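Side-chain contacts in homoprotocatechuate 2,3-dioxygenase (Brevibacterium fuscum, PDB 4Z6M), which catalyses the iron(II)-dependent, oxygen-consuming extradiol cleavage of the aromatic ring of homoprotocatechuate: residues V177-Q182 and Q271-G276; Q291-W296 and D327-V332. The protein carries 1 engineered substitution. All coordinates share one frame; numbering follows the deposited sequence.

How the interactions relate
Both contacts are buried. Interaction 1 is built on strand 176-182, a near-edge strand of the second sheet, in the second of the chain's two glyoxalase/dioxygenase-superfamily regions, while interaction 2 only packs against its Ile181. In interaction 1 the strand itself meets the loop that follows strand 265-270, through one short phenol-to-carboxylate hydrogen bond, a water and a methyl contact. Interaction 2 joins two parts of the later chain, a loop and the helix 329-333, and its chemistry is wholly ionic. The centres lie about 17 Å apart, yet the two meet at Ile181, whose CD1 packs 3.8 Å from Arg293 NH2 and thus borders the salt-bridge network of interaction 2.

Interaction 1 of 2, residues V177-Q182 and Q271-G276; sequences VTEDIQ and QDYYTG
Tyr273 and Glu179 approach from opposite directions, the phenol OH of Tyr273 donating a hydrogen bond to Glu179 OE2 (2.6 Å). The carboxylate oxygen lies at the edge of the ring, near its plane, and is approached on its anti side, 31° out of the carboxylate plane. With CG between the backbone N and the carbonyl carbon (chi1 57°), the Tyr273 ring reaches from the loop after strand 265-270 to strand 176-182 of the second mixed sheet, where the Thr178 side chain lies about 11 Å from the iron(II) ion. A water at the ring edge donates to Tyr273 OH at 2.7 Å and to Thr178 O at 3.2 Å. Nearby, the methyls Thr178 CG2 and Thr275 CG2 touch at 3.9 Å. Threonine suits both places: its hydroxyl bonds to a main-chain carbonyl, of Val199 for Thr178 and of Thr198 for Thr275, leaving the methyl to pack. Outside the two segments, Trp285 NE1 donates to Glu179 OE1 and Ser251 N to Glu179 OE2, while His139 of the second subunit meets the Tyr273 ring edge-to-face. Three protein donors on one buried carboxylate would favour its anionic form; the phenol oxygen both donates to it and accepts from the water.

Interaction 2 of 2, residues Q291-W296 and D327-V332; sequences QRRDWW and DSELEV
The guanidinium groups of Arg292 and Arg293 both turn an edge, not a face, to the carboxylate of Glu329, forming a buried salt-bridge network between a loop and the start of helix 329-333. One face of the Arg292 guanidinium carries Arg293 CG, 3.9 Å above the plane and offset toward the rim. Glu329 CD lies in plane at the edge of each guanidinium, yet the carboxylate is twisted by 45° from the Arg292 plane and 42° from that of Arg293.

Each arginine grips side-on, through NE and NH2, but differently. Arg293 spreads its grip over both oxygens: NE reaches OE2 of Glu329 at 2.8 Å, from above the carboxylate plane, and NH2 reaches Glu329 OE1 at 2.8 Å on the syn side. Arg292 puts both nitrogens on a single atom, with NE 3.0 Å and NH2 2.8 Å from Glu329 OE2. Glutamate suits the place because its extended chain, with CG anti to the backbone N (chi1 -174°), carries the carboxylate well away from the helix to where the two arginines converge. The arginines, extended from CG to NE, have the length to reach it and a flat group that offers two N-H bonds side by side.

Two arginines on one buried carboxylate should favour its ionised form. Around them, Ile181 and Tyr305 each touch all three side chains, and Arg292 NH1 bonds to Asp289 O. At the helix start Ser328 is the N-cap, its OG accepting from Glu331 N at 3.1 Å. The Arg293 side chain lies about 8 Å from the iron(II) ion. Of the four bonds to Glu329, the straightest are those of Arg293 NE to OE2 and Arg293 NH2 to OE1, while Arg292 NE meets OE2 nearly along its C-O axis and Arg292 NH2 uses its anti lone pair.

Interaction 1 of 2, residues V177-Q182 and Q271-G276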
loop_
_atom_site.group_PDB
_atom_site.type_symbol
_atom_site.label_atom_id
_atom_site.label_comp_id
_atom_site.label_asym_id
_atom_site.label_seq_id
_atom_site.Cartn_x
_atom_site.Cartn_y
_atom_site.Cartn_z
ATOM N N VAL A 177 -10.595 22.286 19.881
ATOM C CA VAL A 177 -9.169 22.213 19.594
ATOM C C VAL A 177 -8.671 20.810 19.851
ATOM O O VAL A 177 -9.024 20.180 20.847
ATOM C CB VAL A 177 -8.374 23.250 20.410
ATOM C CG1 VAL A 177 -6.873 23.065 20.243
ATOM C CG2 VAL A 177 -8.800 24.643 19.963
ATOM N N THR A 178 -7.865 20.331 18.925
ATOM C CA THR A 178 -7.251 19.015 19.019
ATOM C C THR A 178 -5.792 19.132 19.314
ATOM O O THR A 178 -5.320 18.494 20.233
ATOM C CB THR A 178 -7.504 18.237 17.718
ATOM O OG1 THR A 178 -7.088 19.037 16.605
ATOM C CG2 THR A 178 -8.954 17.925 17.607
ATOM N N GLU A 179 -5.057 19.902 18.524
ATOM C CA GLU A 179 -3.627 20.087 18.728
ATOM C C GLU A 179 -3.238 21.549 18.563
ATOM O O GLU A 179 -3.954 22.323 17.932
ATOM C CB GLU A 179 -2.834 19.233 17.742
ATOM C CG GLU A 179 -3.236 17.754 17.787
ATOM C CD GLU A 179 -2.153 16.805 17.314
ATOM O OE1 GLU A 179 -0.988 17.111 17.536
ATOM O OE2 GLU A 179 -2.471 15.725 16.737
ATOM N N ASP A 180 -2.100 21.924 19.130
ATOM C CA ASP A 180 -1.561 23.271 18.959
ATOM C C ASP A 180 -0.058 23.274 19.113
ATOM O O ASP A 180 0.540 22.259 19.518
ATOM C CB ASP A 180 -2.276 24.280 19.858
ATOM C CG ASP A 180 -2.015 24.116 21.324
ATOM O OD1 ASP A 180 -1.500 23.105 21.783
ATOM O OD2 ASP A 180 -2.417 25.023 22.060
ATOM N N ILE A 181 0.534 24.407 18.729
ATOM C CA ILE A 181 1.969 24.595 18.862
ATOM C C ILE A 181 2.200 25.871 19.659
ATOM O O ILE A 181 1.683 26.923 19.291
ATOM C CB ILE A 181 2.658 24.712 17.477
ATOM C CG1 ILE A 181 2.547 23.400 16.704
ATOM C CG2 ILE A 181 4.120 25.129 17.612
ATOM C CD1 ILE A 181 3.053 23.462 15.276
ATOM N N GLN A 182 3.001 25.761 20.714
ATOM C CA GLN A 182 3.337 26.892 21.585
ATOM C C GLN A 182 4.815 26.898 21.889
ATOM O O GLN A 182 5.511 25.934 21.600
ATOM C CB GLN A 182 2.552 26.804 22.899
ATOM C CG GLN A 182 1.057 26.875 22.728
ATOM C CD GLN A 182 0.323 26.954 24.042
ATOM O OE1 GLN A 182 0.795 27.570 25.010
ATOM N NE2 GLN A 182 -0.848 26.384 24.074
ATOM N N GLN A 271 -5.054 9.621 6.941
ATOM C CA GLN A 271 -4.798 8.751 8.101
ATOM C C GLN A 271 -4.447 9.487 9.384
ATOM O O GLN A 271 -3.610 9.058 10.167
ATOM C CB GLN A 271 -3.804 7.647 7.766
ATOM C CG GLN A 271 -4.433 6.664 6.792
ATOM C CD GLN A 271 -3.433 5.767 6.090
ATOM O OE1 GLN A 271 -2.416 5.386 6.661
ATOM N NE2 GLN A 271 -3.729 5.407 4.858
ATOM N N ASP A 272 -5.164 10.578 9.639
ATOM C CA ASP A 272 -5.261 11.106 11.001
ATOM C C ASP A 272 -6.227 10.244 11.830
ATOM O O ASP A 272 -6.635 9.164 11.394
ATOM C CB ASP A 272 -5.606 12.593 10.977
ATOM C CG ASP A 272 -7.030 12.900 10.514
ATOM O OD1 ASP A 272 -7.708 12.002 9.980
ATOM O OD2 ASP A 272 -7.424 14.089 10.656
ATOM N N TYR A 273 -6.544 10.704 13.034
ATOM C CA TYR A 273 -7.201 9.880 14.054
ATOM C C TYR A 273 -8.566 10.465 14.442
ATOM O O TYR A 273 -8.915 11.592 14.085
ATOM C CB TYR A 273 -6.267 9.702 15.272
ATOM C CG TYR A 273 -5.815 11.005 15.886
ATOM C CD1 TYR A 273 -6.573 11.628 16.872
ATOM C CD2 TYR A 273 -4.644 11.626 15.477
ATOM C CE1 TYR A 273 -6.184 12.822 17.437
ATOM C CE2 TYR A 273 -4.238 12.833 16.034
ATOM C CZ TYR A 273 -5.024 13.430 17.015
ATOM O OH TYR A 273 -4.669 14.641 17.570
ATOM N N TYR A 274 -9.324 9.659 15.167
ATOM C CA TYR A 274 -10.677 9.981 15.626
ATOM C C TYR A 274 -10.667 10.910 16.821
ATOM O O TYR A 274 -10.001 10.650 17.843
ATOM C CB TYR A 274 -11.427 8.676 15.966
ATOM C CG TYR A 274 -12.728 8.895 16.760
ATOM C CD1 TYR A 274 -13.914 9.251 16.134
ATOM C CD2 TYR A 274 -12.749 8.741 18.134
ATOM C CE1 TYR A 274 -15.077 9.449 16.861
ATOM C CE2 TYR A 274 -13.913 8.915 18.866
ATOM C CZ TYR A 274 -15.078 9.287 18.223
ATOM O OH TYR A 274 -16.231 9.517 18.934
ATOM N N THR A 275 -11.445 11.982 16.714
ATOM C CA THR A 275 -11.489 13.016 17.741
ATOM C C THR A 275 -12.898 13.265 18.295
ATOM O O THR A 275 -13.119 14.240 18.999
ATOM C CB THR A 275 -10.999 14.333 17.141
ATOM O OG1 THR A 275 -11.924 14.653 16.094
ATOM C CG2 THR A 275 -9.541 14.229 16.642
ATOM N N GLY A 276 -13.850 12.417 17.933
ATOM C CA GLY A 276 -15.266 12.693 18.197
ATOM C C GLY A 276 -15.712 12.611 19.627
ATOM O O GLY A 276 -16.801 13.068 19.930
HETATM O O HOH W 1 -6.203 15.500 19.643
#

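Interaction 2 of 2, residues Q291-W296 and D327-V332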
loop_
_atom_site.group_PDB
_atom_site.type_symbol
_atom_site.label_atom_id
_atom_site.label_comp_id
_atom_site.label_asym_id
_atom_site.label_seq_id
_atom_site.Cartn_x
_atom_site.Cartn_y
_atom_site.Cartn_z
ATOM N N GLN A 291 10.225 17.490 15.207
ATOM C CA GLN A 291 9.294 16.466 14.726
ATOM C C GLN A 291 7.828 16.902 14.708
ATOM O O GLN A 291 6.954 16.095 14.385
ATOM C CB GLN A 291 9.457 15.147 15.506
ATOM C CG GLN A 291 10.846 14.546 15.386
ATOM C CD GLN A 291 11.049 13.138 15.963
ATOM O OE1 GLN A 291 12.166 12.635 15.965
ATOM N NE2 GLN A 291 10.012 12.531 16.491
ATOM N N ARG A 292 7.553 18.174 15.010
ATOM C CA ARG A 292 6.164 18.583 15.191
ATOM C C ARG A 292 5.435 18.724 13.848
ATOM O O ARG A 292 4.246 18.457 13.792
ATOM C CB ARG A 292 6.068 19.881 15.976
ATOM C CG ARG A 292 6.411 21.122 15.140
ATOM C CD ARG A 292 6.834 22.367 15.921
ATOM N NE ARG A 292 7.109 23.440 14.975
ATOM C CZ ARG A 292 8.208 23.489 14.241
ATOM N NH1 ARG A 292 9.178 22.607 14.422
ATOM N NH2 ARG A 292 8.355 24.444 13.337
ATOM N N ARG A 293 6.122 19.217 12.809
ATOM C CA ARG A 293 5.460 19.479 11.520
ATOM C C ARG A 293 5.753 18.372 10.512
ATOM O O ARG A 293 4.850 17.895 9.814
ATOM C CB ARG A 293 5.873 20.854 10.985
ATOM C CG ARG A 293 5.163 21.986 11.714
ATOM C CD ARG A 293 5.165 23.284 10.950
ATOM N NE ARG A 293 4.424 24.338 11.642
ATOM C CZ ARG A 293 3.115 24.523 11.581
ATOM N NH1 ARG A 293 2.330 23.709 10.899
ATOM N NH2 ARG A 293 2.578 25.560 12.196
ATOM N N ASP A 294 7.013 17.955 10.467
ATOM C CA ASP A 294 7.441 16.730 9.797
ATOM C C ASP A 294 8.042 15.820 10.853
ATOM O O ASP A 294 9.086 16.128 11.437
ATOM C CB ASP A 294 8.433 17.004 8.663
ATOM C CG ASP A 294 8.655 15.791 7.840
ATOM O OD1 ASP A 294 7.784 15.498 6.968
ATOM O OD2 ASP A 294 9.634 15.073 8.093
ATOM N N TRP A 295 7.376 14.691 11.069
ATOM C CA TRP A 295 7.754 13.731 12.105
ATOM C C TRP A 295 9.138 13.134 11.861
ATOM O O TRP A 295 9.806 12.675 12.794
ATOM C CB TRP A 295 6.699 12.625 12.082
ATOM C CG TRP A 295 6.822 11.495 13.043
ATOM C CD1 TRP A 295 6.897 10.176 12.732
ATOM C CD2 TRP A 295 6.711 11.568 14.479
ATOM N NE1 TRP A 295 6.885 9.405 13.870
ATOM C CE2 TRP A 295 6.796 10.241 14.964
ATOM C CE3 TRP A 295 6.615 12.618 15.402
ATOM C CZ2 TRP A 295 6.711 9.945 16.321
ATOM C CZ3 TRP A 295 6.568 12.305 16.776
ATOM C CH2 TRP A 295 6.623 10.981 17.202
ATOM N N TRP A 296 9.559 13.121 10.599
ATOM C CA TRP A 296 10.858 12.593 10.186
ATOM C C TRP A 296 11.959 13.631 10.265
ATOM O O TRP A 296 13.123 13.342 9.938
ATOM C CB TRP A 296 10.758 12.021 8.782
ATOM C CG TRP A 296 9.598 11.096 8.578
ATOM C CD1 TRP A 296 8.978 10.291 9.509
ATOM C CD2 TRP A 296 8.898 10.888 7.345
ATOM N NE1 TRP A 296 7.962 9.583 8.913
ATOM C CE2 TRP A 296 7.903 9.918 7.586
ATOM C CE3 TRP A 296 9.060 11.377 6.049
ATOM C CZ2 TRP A 296 7.046 9.480 6.591
ATOM C CZ3 TRP A 296 8.207 10.956 5.074
ATOM C CH2 TRP A 296 7.201 10.036 5.345
ATOM N N ASP A 327 5.896 36.361 17.790
ATOM C CA ASP A 327 7.066 35.770 17.159
ATOM C C ASP A 327 6.692 34.880 15.946
ATOM O O ASP A 327 5.610 34.269 15.898
ATOM C CB ASP A 327 7.865 34.925 18.166
ATOM C CG ASP A 327 8.590 35.764 19.223
ATOM O OD1 ASP A 327 8.672 37.006 19.100
ATOM O OD2 ASP A 327 9.093 35.167 20.190
ATOM N N SER A 328 7.627 34.838 14.998
ATOM C CA SER A 328 7.473 34.131 13.732
ATOM C C SER A 328 7.993 32.716 13.881
ATOM O O SER A 328 9.150 32.500 14.251
ATOM C CB SER A 328 8.257 34.843 12.639
ATOM O OG SER A 328 8.583 33.986 11.559
ATOM N N GLU A 329 7.152 31.739 13.565
ATOM C CA GLU A 329 7.586 30.339 13.604
ATOM C C GLU A 329 8.812 30.099 12.711
ATOM O O GLU A 329 9.752 29.404 13.115
ATOM C CB GLU A 329 6.438 29.413 13.217
ATOM C CG GLU A 329 6.802 27.935 13.377
ATOM C CD GLU A 329 5.622 26.985 13.387
ATOM O OE1 GLU A 329 4.475 27.424 13.190
ATOM O OE2 GLU A 329 5.855 25.769 13.591
ATOM N N LEU A 330 8.829 30.677 11.511
ATOM C CA LEU A 330 10.001 30.573 10.647
ATOM C C LEU A 330 11.239 31.092 11.393
ATOM O O LEU A 330 12.267 30.415 11.487
ATOM C CB LEU A 330 9.786 31.388 9.375
ATOM C CG LEU A 330 10.943 31.381 8.347
ATOM C CD1 LEU A 330 10.415 31.706 6.953
ATOM C CD2 LEU A 330 12.090 32.327 8.692
ATOM N N GLU A 331 11.141 32.311 11.928
ATOM C CA GLU A 331 12.322 32.924 12.527
ATOM C C GLU A 331 12.841 32.152 13.741
ATOM O O GLU A 331 14.053 31.986 13.893
ATOM C CB GLU A 331 12.080 34.395 12.885
ATOM C CG GLU A 331 11.827 35.271 11.654
ATOM C CD GLU A 331 13.045 35.455 10.738
ATOM O OE1 GLU A 331 14.176 35.043 11.099
ATOM O OE2 GLU A 331 12.880 36.026 9.631
ATOM N N VAL A 332 11.941 31.661 14.584
ATOM C CA VAL A 332 12.386 31.019 15.822
ATOM C C VAL A 332 12.862 29.591 15.612
ATOM O O VAL A 332 13.518 29.036 16.503
ATOM C CB VAL A 332 11.332 31.089 16.946
ATOM C CG1 VAL A 332 10.899 32.524 17.193
ATOM C CG2 VAL A 332 10.126 30.201 16.683
#